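Side-chain contacts in putative Nitroreductase (Anabaena variabilis ATCC 29413, PDB 3EO7), which binds flavin mononucleotide and probably works as an oxidoreductase of the nitroreductase family: residues Ala257-Tyr262 with Leu271-His276; His6-Gln11 with Ser443-Tyr448; His14-Tyr19 with Val265-Leu270. All blocks are in the same frame, centred on the assembly; numbering follows the deposited sequence.

How the contacts relate
All three contacts lie on the same side of the chain's centre, about 21 to 22 Å from it, and away from the flavin mononucleotide pocket. Helix 9-16 ties them together: contact 2 sets its start against helix 441-448 of the second nitroreductase-family region, and contact 3 fixes its end to the loop before helix 270-276 and to that helix's first residue. Contact 1, between the loop after strand 229-239 and helix 270-276, touches contact 2 through E259 O and I9 N, 2.9 Å apart, a probable hydrogen bond; their centres are 11 Å apart. Contacts 1 and 3, with centres 12 Å apart, meet where Y273 CB packs on V265 CG1. Contacts 2 and 3 are 16 Å apart between centres.

Contact 1 of 3, residues Ala257-Tyr262 with Leu271-His276; sequences ATETNY and LKYFHH. With ACT (acetate ion), chain H.
Y273 and E259 reach for each other from opposite directions and meet through their polar ends. The phenol donates from OH to OE2 of the glutamate, and the 2.5 Å between these two oxygens makes a very short hydrogen bond. OE2 lies at the edge of the tyrosine ring, in its plane, as suits a hydroxyl whose hydrogen prefers to stay in that plane. The carboxylate is turned 46° from the ring, and its other oxygen, OE1, stands 4.0 Å from Y273 CE1. Both side chains leave the backbone with CG anti to N (chi1 -179° in each), and the extended glutamate spans the gap from its loop to helix 270-276. An acid suits this position because it offers a strong, probably charged acceptor; tyrosine suits the helix because a rigid ring carries the donor well clear of the backbone.

The contact closes a short loop-to-helix connection in the long stretch of chain after strand 229-239 that leads into helix 270-276. I9 of helix 9-16 touches E259, Y262 and Y273, giving their nonpolar parts a common neighbour, while the Y273 ring also stacks with H277.

Y262 makes the second, looser touch. Its CB is 3.8 Å from Y273 OH, approaching obliquely, whereas its own ring turns off to stack with H12; E259 O sits in plane at the edge of that ring. Just before E259, T258 donates from OG1 to O of an acetate ion at 2.8 Å, the acetate probably coming from the crystallisation liquor.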
loop_
_atom_site.group_PDB
_atom_site.type_symbol
_atom_site.label_atom_id
_atom_site.label_comp_id
_atom_site.label_asym_id
_atom_site.label_seq_id
_atom_site.Cartn_x
_atom_site.Cartn_y
_atom_site.Cartn_z
ATOM N N ALA A 257 17.906 13.172 -1.903
ATOM C CA ALA A 257 18.900 13.442 -2.930
ATOM C C ALA A 257 18.737 12.435 -4.067
ATOM O O ALA A 257 17.994 11.466 -3.950
ATOM C CB ALA A 257 20.342 13.290 -2.321
ATOM N N THR A 258 19.449 12.692 -5.157
ATOM C CA THR A 258 19.536 11.805 -6.303
ATOM C C THR A 258 21.000 11.363 -6.340
ATOM O O THR A 258 21.916 12.181 -6.463
ATOM C CB THR A 258 19.113 12.505 -7.591
ATOM O OG1 THR A 258 17.755 12.947 -7.458
ATOM C CG2 THR A 258 19.274 11.583 -8.805
ATOM N N GLU A 259 21.228 10.076 -6.200
ATOM C CA GLU A 259 22.571 9.531 -6.143
ATOM C C GLU A 259 22.983 8.831 -7.430
ATOM O O GLU A 259 22.497 7.768 -7.744
ATOM C CB GLU A 259 22.668 8.527 -4.970
ATOM C CG GLU A 259 24.076 7.931 -4.834
ATOM C CD GLU A 259 24.110 6.673 -3.971
ATOM O OE1 GLU A 259 23.110 6.366 -3.328
ATOM O OE2 GLU A 259 25.132 5.975 -3.972
ATOM N N THR A 260 23.921 9.418 -8.162
ATOM C CA THR A 260 24.386 8.819 -9.387
ATOM C C THR A 260 25.784 8.200 -9.229
ATOM O O THR A 260 26.213 7.446 -10.085
ATOM C CB THR A 260 24.377 9.871 -10.528
ATOM O OG1 THR A 260 25.150 10.992 -10.145
ATOM C CG2 THR A 260 22.946 10.368 -10.819
ATOM N N ASN A 261 26.485 8.461 -8.123
ATOM C CA ASN A 261 27.859 7.940 -7.939
ATOM C C ASN A 261 27.936 6.696 -7.041
ATOM O O ASN A 261 28.859 6.537 -6.243
ATOM C CB ASN A 261 28.784 9.042 -7.396
ATOM C CG ASN A 261 30.278 8.677 -7.498
ATOM O OD1 ASN A 261 30.671 7.813 -8.285
ATOM N ND2 ASN A 261 31.111 9.355 -6.707
ATOM N N TYR A 262 27.018 5.763 -7.244
ATOM C CA TYR A 262 26.949 4.574 -6.398
ATOM C C TYR A 262 28.059 3.583 -6.786
ATOM O O TYR A 262 28.458 3.507 -7.953
ATOM C CB TYR A 262 25.572 3.908 -6.460
ATOM C CG TYR A 262 25.075 3.649 -7.847
ATOM C CD1 TYR A 262 25.376 2.464 -8.513
ATOM C CD2 TYR A 262 24.291 4.583 -8.513
ATOM C CE1 TYR A 262 24.922 2.240 -9.788
ATOM C CE2 TYR A 262 23.826 4.346 -9.795
ATOM C CZ TYR A 262 24.147 3.180 -10.430
ATOM O OH TYR A 262 23.707 2.934 -11.715
ATOM N N LEU A 271 19.422 -4.250 -1.149
ATOM C CA LEU A 271 18.220 -3.795 -0.437
ATOM C C LEU A 271 18.582 -2.828 0.707
ATOM O O LEU A 271 18.047 -1.720 0.772
ATOM C CB LEU A 271 17.451 -4.985 0.160
ATOM C CG LEU A 271 16.105 -4.618 0.815
ATOM C CD1 LEU A 271 15.131 -5.788 0.744
ATOM C CD2 LEU A 271 16.259 -4.136 2.254
ATOM N N LYS A 272 19.494 -3.219 1.594
ATOM C CA LYS A 272 19.821 -2.341 2.726
ATOM C C LYS A 272 20.574 -1.098 2.261
ATOM O O LYS A 272 20.332 0.011 2.777
ATOM C CB LYS A 272 20.551 -3.076 3.851
ATOM C CG LYS A 272 19.655 -4.111 4.520
ATOM C CD LYS A 272 20.301 -4.728 5.766
ATOM C CE LYS A 272 19.493 -5.899 6.308
ATOM N NZ LYS A 272 19.997 -6.399 7.579
ATOM N N TYR A 273 21.483 -1.282 1.301
ATOM C CA TYR A 273 22.151 -0.147 0.705
ATOM C C TYR A 273 21.080 0.847 0.215
ATOM O O TYR A 273 21.109 2.047 0.538
ATOM C CB TYR A 273 23.072 -0.574 -0.442
ATOM C CG TYR A 273 23.800 0.617 -1.047
ATOM C CD1 TYR A 273 23.221 1.366 -2.065
ATOM C CD2 TYR A 273 25.066 0.982 -0.601
ATOM C CE1 TYR A 273 23.858 2.466 -2.587
ATOM C CE2 TYR A 273 25.715 2.061 -1.146
ATOM C CZ TYR A 273 25.083 2.835 -2.131
ATOM O OH TYR A 273 25.730 3.920 -2.689
ATOM N N PHE A 274 20.102 0.346 -0.540
ATOM C CA PHE A 274 19.097 1.229 -1.118
ATOM C C PHE A 274 18.258 1.955 -0.050
ATOM O O PHE A 274 18.048 3.180 -0.152
ATOM C CB PHE A 274 18.226 0.459 -2.093
ATOM C CG PHE A 274 17.273 1.315 -2.860
ATOM C CD1 PHE A 274 17.701 2.443 -3.536
ATOM C CD2 PHE A 274 15.944 0.941 -2.975
ATOM C CE1 PHE A 274 16.796 3.230 -4.270
ATOM C CE2 PHE A 274 15.051 1.706 -3.738
ATOM C CZ PHE A 274 15.480 2.865 -4.356
ATOM N N HIS A 275 17.872 1.242 0.989
ATOM C CA HIS A 275 17.086 1.869 2.051
ATOM C C HIS A 275 17.898 2.965 2.744
ATOM O O HIS A 275 17.390 4.047 2.995
ATOM C CB HIS A 275 16.591 0.876 3.096
ATOM C CG HIS A 275 15.693 1.509 4.098
ATOM N ND1 HIS A 275 14.387 1.850 3.803
ATOM C CD2 HIS A 275 15.938 1.970 5.350
ATOM C CE1 HIS A 275 13.867 2.485 4.845
ATOM N NE2 HIS A 275 14.777 2.540 5.805
ATOM N N HIS A 276 19.174 2.697 3.015
ATOM C CA HIS A 276 20.004 3.687 3.668
ATOM C C HIS A 276 20.493 4.799 2.754
ATOM O O HIS A 276 21.049 5.782 3.235
ATOM C CB HIS A 276 21.175 3.021 4.367
ATOM C CG HIS A 276 20.770 2.317 5.619
ATOM N ND1 HIS A 276 21.101 2.793 6.877
ATOM C CD2 HIS A 276 20.011 1.213 5.814
ATOM C CE1 HIS A 276 20.595 1.978 7.791
ATOM N NE2 HIS A 276 19.907 1.025 7.176
HETATM C C ACT H . 16.318 15.925 -5.819
HETATM O O ACT H . 17.030 14.886 -5.647
HETATM O OXT ACT H . 15.190 15.805 -6.351
HETATM C CH3 ACT H . 16.768 17.307 -5.425
#

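Contact 2 of 3, residues His6-Gln11 with Ser443-Tyr448; sequences HQSIAQ and SAIAQY
I445 pushes the end of its side chain against the start of helix 9-16, where the preceding S8 and the helical A10 and Q11 receive it. Apolar packing comes first. The methyl I445 CD1 lies 3.8 Å from A10 CB and 3.6 Å from Q11 CG, so one carbon touches neighbouring residues of the helix's first turn. I445 places CG1 anti to its carbonyl carbon (chi1 -68°), and a nearly straight chi2 of 162° carries CD1 outward to them. Alanine suits the facing position because its single methyl permits close approach by the branched isoleucine; glutamine contributes the aliphatic part of its chain, crossing I445 at a slant.

Contacts between polar and apolar atoms follow. S8 OG is 3.4 Å from I445 CD1 and 3.7 Å from I445 CG2, touching both branches of I445 while its hydrogen bond goes to D450. That aspartate also accepts from the backbone N of A10.

Two further hydrogen bonds lie within residues 6-11. Q11 turns its amide back so that OE1 accepts from S8 N at 3.0 Å, with a fairly straight N-H...O angle of 164°. S8 is the N-cap residue of helix 9-16, and this bond engages its backbone N-H from within the first turn. H6 ND1 donates to Q7 O, which it meets in the carbonyl plane on a lone pair.

I445 also packs on V452 of helix 452-473. The chemistry thus divides the work: methyl and methylene groups join the helices, while D450 and the Q11 amide satisfy polar atoms beside this buried apolar surface.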
loop_
_atom_site.group_PDB
_atom_site.type_symbol
_atom_site.label_atom_id
_atom_site.label_comp_id
_atom_site.label_asym_id
_atom_site.label_seq_id
_atom_site.Cartn_x
_atom_site.Cartn_y
_atom_site.Cartn_z
ATOM N N HIS A 6 23.556 9.621 -16.420
ATOM C CA HIS A 6 23.867 8.401 -15.609
ATOM C C HIS A 6 22.668 8.060 -14.722
ATOM O O HIS A 6 22.034 8.956 -14.162
ATOM C CB HIS A 6 25.111 8.612 -14.725
ATOM C CG HIS A 6 25.610 7.354 -14.068
ATOM N ND1 HIS A 6 24.975 6.767 -12.991
ATOM C CD2 HIS A 6 26.698 6.584 -14.325
ATOM C CE1 HIS A 6 25.637 5.679 -12.630
ATOM N NE2 HIS A 6 26.690 5.547 -13.421
ATOM N N GLN A 7 22.387 6.773 -14.604
ATOM C CA GLN A 7 21.272 6.301 -13.794
ATOM C C GLN A 7 21.527 6.656 -12.320
ATOM O O GLN A 7 22.676 6.706 -11.880
ATOM C CB GLN A 7 21.126 4.780 -13.897
ATOM C CG GLN A 7 20.575 4.254 -15.209
ATOM C CD GLN A 7 19.988 2.843 -15.074
ATOM O OE1 GLN A 7 20.417 2.043 -14.231
ATOM N NE2 GLN A 7 18.982 2.545 -15.899
ATOM N N SER A 8 20.459 6.888 -11.570
ATOM C CA SER A 8 20.599 7.086 -10.140
ATOM C C SER A 8 20.336 5.718 -9.490
ATOM O O SER A 8 19.891 4.764 -10.155
ATOM C CB SER A 8 19.643 8.161 -9.616
ATOM O OG SER A 8 18.319 7.709 -9.721
ATOM N N ILE A 9 20.557 5.648 -8.180
ATOM C CA ILE A 9 20.474 4.379 -7.464
ATOM C C ILE A 9 19.084 3.742 -7.538
ATOM O O ILE A 9 18.993 2.532 -7.624
ATOM C CB ILE A 9 21.026 4.501 -5.993
ATOM C CG1 ILE A 9 21.127 3.109 -5.313
ATOM C CG2 ILE A 9 20.183 5.485 -5.197
ATOM C CD1 ILE A 9 22.078 2.102 -5.978
ATOM N N ALA A 10 18.002 4.526 -7.552
ATOM C CA ALA A 10 16.654 3.931 -7.682
ATOM C C ALA A 10 16.458 3.226 -9.043
ATOM O O ALA A 10 15.838 2.159 -9.118
ATOM C CB ALA A 10 15.586 4.976 -7.456
ATOM N N GLN A 11 16.980 3.831 -10.115
ATOM C CA GLN A 11 16.938 3.195 -11.443
ATOM C C GLN A 11 17.759 1.905 -11.471
ATOM O O GLN A 11 17.307 0.878 -12.001
ATOM C CB GLN A 11 17.414 4.159 -12.520
ATOM C CG GLN A 11 16.489 5.347 -12.707
ATOM C CD GLN A 11 17.090 6.359 -13.626
ATOM O OE1 GLN A 11 18.065 7.043 -13.291
ATOM N NE2 GLN A 11 16.515 6.467 -14.808
ATOM N N SER A 443 11.501 10.693 -14.414
ATOM C CA SER A 443 10.729 11.869 -14.097
ATOM C C SER A 443 10.392 11.926 -12.607
ATOM O O SER A 443 10.519 12.977 -11.975
ATOM C CB SER A 443 9.442 11.908 -14.920
ATOM O OG SER A 443 8.735 13.074 -14.567
ATOM N N ALA A 444 9.988 10.787 -12.039
ATOM C CA ALA A 444 9.663 10.710 -10.617
ATOM C C ALA A 444 10.875 11.090 -9.752
ATOM O O ALA A 444 10.755 11.797 -8.746
ATOM C CB ALA A 444 9.186 9.257 -10.277
ATOM N N ILE A 445 12.041 10.567 -10.120
ATOM C CA ILE A 445 13.302 10.833 -9.380
ATOM C C ILE A 445 13.663 12.309 -9.487
ATOM O O ILE A 445 14.116 12.925 -8.514
ATOM C CB ILE A 445 14.447 9.927 -9.876
ATOM C CG1 ILE A 445 14.143 8.472 -9.492
ATOM C CG2 ILE A 445 15.794 10.376 -9.274
ATOM C CD1 ILE A 445 14.959 7.453 -10.286
ATOM N N ALA A 446 13.371 12.895 -10.645
ATOM C CA ALA A 446 13.654 14.317 -10.864
ATOM C C ALA A 446 12.891 15.176 -9.869
ATOM O O ALA A 446 13.370 16.242 -9.457
ATOM C CB ALA A 446 13.324 14.743 -12.326
ATOM N N GLN A 447 11.735 14.694 -9.444
ATOM C CA GLN A 447 10.922 15.421 -8.497
ATOM C C GLN A 447 11.184 15.121 -7.022
ATOM O O GLN A 447 11.216 16.039 -6.214
ATOM C CB GLN A 447 9.453 15.193 -8.819
ATOM C CG GLN A 447 9.079 15.756 -10.190
ATOM C CD GLN A 447 7.723 15.284 -10.598
ATOM O OE1 GLN A 447 6.720 15.593 -9.933
ATOM N NE2 GLN A 447 7.673 14.489 -11.683
ATOM N N TYR A 448 11.401 13.855 -6.662
ATOM C CA TYR A 448 11.524 13.481 -5.251
ATOM C C TYR A 448 12.805 12.727 -4.892
ATOM O O TYR A 448 12.942 12.211 -3.782
ATOM C CB TYR A 448 10.353 12.634 -4.829
ATOM C CG TYR A 448 9.058 13.401 -4.724
ATOM C CD1 TYR A 448 8.768 14.175 -3.612
ATOM C CD2 TYR A 448 8.141 13.345 -5.764
ATOM C CE1 TYR A 448 7.550 14.882 -3.522
ATOM C CE2 TYR A 448 6.929 14.035 -5.687
ATOM C CZ TYR A 448 6.641 14.785 -4.573
ATOM O OH TYR A 448 5.430 15.448 -4.549
#

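Contact 3 of 3, residues His14-Tyr19 with Val265-Leu270; sequences HERTKY and VPDGEL
R16 sets CG anti to its carbonyl carbon (chi1 -74°), runs nearly straight through chi2 and then bends at chi3 (48°), which lays its guanidinium against residues 265-270. NH1 and NH2 approach end-on and converge on one atom, V265 O, each at 2.7 Å. Both bonds lie in the carbonyl plane and close to the guanidinium plane. NH2 also donates to D267 OD1 at 2.7 Å in a salt bridge; this oxygen is met on its anti side, with the carboxylate turned 44° from the guanidinium.

L270 CD2 covers one guanidinium face, 3.8 Å above its centre, and also packs on R16 CB at 3.8 Å. Leucine fits here because its branched end can lie over both the flat cation and its aliphatic stem. A water bound by NE also lies in hydrogen-bonding range of D267 OD1, and H12 is a further partner of NH1.

The contact joins the last turn of helix 9-16 to the loop leading into helix 270-276 and the helix's first residue, L270. Arginine suits this junction because its planar array of donors can serve a carbonyl and a carboxylate together; the shared grip on V265 O and the nearby charge of D267 probably fix the guanidinium's rotation and stabilise its positive charge.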
loop_
_atom_site.group_PDB
_atom_site.type_symbol
_atom_site.label_atom_id
_atom_site.label_comp_id
_atom_site.label_asym_id
_atom_site.label_seq_id
_atom_site.Cartn_x
_atom_site.Cartn_y
_atom_site.Cartn_z
ATOM N N HIS A 14 15.948 -0.754 -9.510
ATOM C CA HIS A 14 14.840 -1.264 -10.312
ATOM C C HIS A 14 15.326 -2.260 -11.363
ATOM O O HIS A 14 14.820 -3.363 -11.473
ATOM C CB HIS A 14 14.082 -0.138 -10.981
ATOM C CG HIS A 14 12.744 -0.572 -11.480
ATOM N ND1 HIS A 14 11.721 -0.903 -10.621
ATOM C CD2 HIS A 14 12.281 -0.785 -12.733
ATOM C CE1 HIS A 14 10.670 -1.274 -11.335
ATOM N NE2 HIS A 14 10.979 -1.204 -12.616
ATOM N N GLU A 15 16.362 -1.875 -12.094
ATOM C CA GLU A 15 16.917 -2.721 -13.130
ATOM C C GLU A 15 17.382 -4.062 -12.553
ATOM O O GLU A 15 17.090 -5.137 -13.105
ATOM C CB GLU A 15 18.083 -1.994 -13.808
ATOM C CG GLU A 15 18.654 -2.761 -15.002
ATOM C CD GLU A 15 17.629 -2.964 -16.155
ATOM O OE1 GLU A 15 16.691 -2.153 -16.272
ATOM O OE2 GLU A 15 17.776 -3.933 -16.941
ATOM N N ARG A 16 18.092 -4.006 -11.439
ATOM C CA ARG A 16 18.594 -5.213 -10.782
ATOM C C ARG A 16 17.560 -6.165 -10.193
ATOM O O ARG A 16 17.873 -7.342 -9.910
ATOM C CB ARG A 16 19.641 -4.831 -9.719
ATOM C CG ARG A 16 20.901 -4.428 -10.480
ATOM C CD ARG A 16 22.089 -4.358 -9.755
ATOM N NE ARG A 16 22.395 -5.498 -8.887
ATOM C CZ ARG A 16 23.256 -5.340 -7.895
ATOM N NH1 ARG A 16 23.839 -4.165 -7.753
ATOM N NH2 ARG A 16 23.526 -6.311 -7.047
ATOM N N THR A 17 16.340 -5.704 -10.064
ATOM C CA THR A 17 15.284 -6.484 -9.425
ATOM C C THR A 17 14.163 -6.929 -10.369
ATOM O O THR A 17 13.173 -7.516 -9.945
ATOM C CB THR A 17 14.715 -5.733 -8.207
ATOM O OG1 THR A 17 14.310 -4.407 -8.567
ATOM C CG2 THR A 17 15.793 -5.661 -7.098
ATOM N N LYS A 18 14.348 -6.647 -11.650
ATOM C CA LYS A 18 13.399 -7.090 -12.675
ATOM C C LYS A 18 13.527 -8.604 -12.785
ATOM O O LYS A 18 14.540 -9.176 -12.371
ATOM C CB LYS A 18 13.808 -6.499 -14.028
ATOM C CG LYS A 18 13.712 -4.978 -14.123
ATOM C CD LYS A 18 13.985 -4.434 -15.495
ATOM C CE LYS A 18 13.668 -2.948 -15.573
ATOM N NZ LYS A 18 14.074 -2.322 -16.898
ATOM N N TYR A 19 12.527 -9.245 -13.388
ATOM C CA TYR A 19 12.662 -10.638 -13.807
ATOM C C TYR A 19 12.821 -10.585 -15.316
ATOM O O TYR A 19 12.169 -9.772 -15.985
ATOM C CB TYR A 19 11.446 -11.474 -13.478
ATOM C CG TYR A 19 11.284 -11.763 -12.018
ATOM C CD1 TYR A 19 11.958 -12.824 -11.411
ATOM C CD2 TYR A 19 10.441 -10.982 -11.245
ATOM C CE1 TYR A 19 11.772 -13.082 -10.039
ATOM C CE2 TYR A 19 10.270 -11.234 -9.901
ATOM C CZ TYR A 19 10.920 -12.285 -9.313
ATOM O OH TYR A 19 10.701 -12.450 -7.959
ATOM N N VAL A 265 27.419 -2.682 -5.928
ATOM C CA VAL A 265 26.838 -3.272 -4.720
ATOM C C VAL A 265 26.461 -4.712 -5.011
ATOM O O VAL A 265 25.588 -4.959 -5.830
ATOM C CB VAL A 265 25.589 -2.477 -4.249
ATOM C CG1 VAL A 265 25.024 -3.080 -2.969
ATOM C CG2 VAL A 265 25.974 -0.998 -4.076
ATOM N N PRO A 266 27.151 -5.666 -4.382
ATOM C CA PRO A 266 26.852 -7.089 -4.618
ATOM C C PRO A 266 25.422 -7.508 -4.353
ATOM O O PRO A 266 24.732 -6.932 -3.508
ATOM C CB PRO A 266 27.781 -7.800 -3.649
ATOM C CG PRO A 266 28.959 -6.857 -3.530
ATOM C CD PRO A 266 28.315 -5.499 -3.497
ATOM N N ASP A 267 24.959 -8.518 -5.087
ATOM C CA ASP A 267 23.646 -9.041 -4.840
ATOM C C ASP A 267 23.566 -9.428 -3.380
ATOM O O ASP A 267 24.516 -9.995 -2.831
ATOM C CB ASP A 267 23.381 -10.309 -5.667
ATOM C CG ASP A 267 23.178 -10.043 -7.132
ATOM O OD1 ASP A 267 22.858 -8.923 -7.563
ATOM O OD2 ASP A 267 23.305 -11.025 -7.883
ATOM N N GLY A 268 22.411 -9.177 -2.770
ATOM C CA GLY A 268 22.184 -9.497 -1.355
ATOM C C GLY A 268 22.447 -8.314 -0.447
ATOM O O GLY A 268 21.976 -8.289 0.685
ATOM N N GLU A 269 23.217 -7.347 -0.948
ATOM C CA GLU A 269 23.554 -6.160 -0.174
ATOM C C GLU A 269 22.832 -4.926 -0.678
ATOM O O GLU A 269 22.890 -3.864 -0.071
ATOM C CB GLU A 269 25.064 -5.964 -0.284
ATOM C CG GLU A 269 25.883 -7.165 0.268
ATOM C CD GLU A 269 27.364 -7.065 0.083
ATOM O OE1 GLU A 269 27.864 -6.033 -0.357
ATOM O OE2 GLU A 269 28.071 -8.078 0.365
ATOM N N LEU A 270 22.111 -5.062 -1.795
ATOM C CA LEU A 270 21.485 -3.933 -2.423
ATOM C C LEU A 270 20.257 -3.383 -1.716
ATOM O O LEU A 270 20.064 -2.161 -1.690
ATOM C CB LEU A 270 21.167 -4.309 -3.877
ATOM C CG LEU A 270 20.543 -3.221 -4.739
ATOM C CD1 LEU A 270 21.458 -2.046 -4.924
ATOM C CD2 LEU A 270 20.137 -3.873 -6.093
HETATM O O HOH W 1 20.946 -8.130 -9.638
#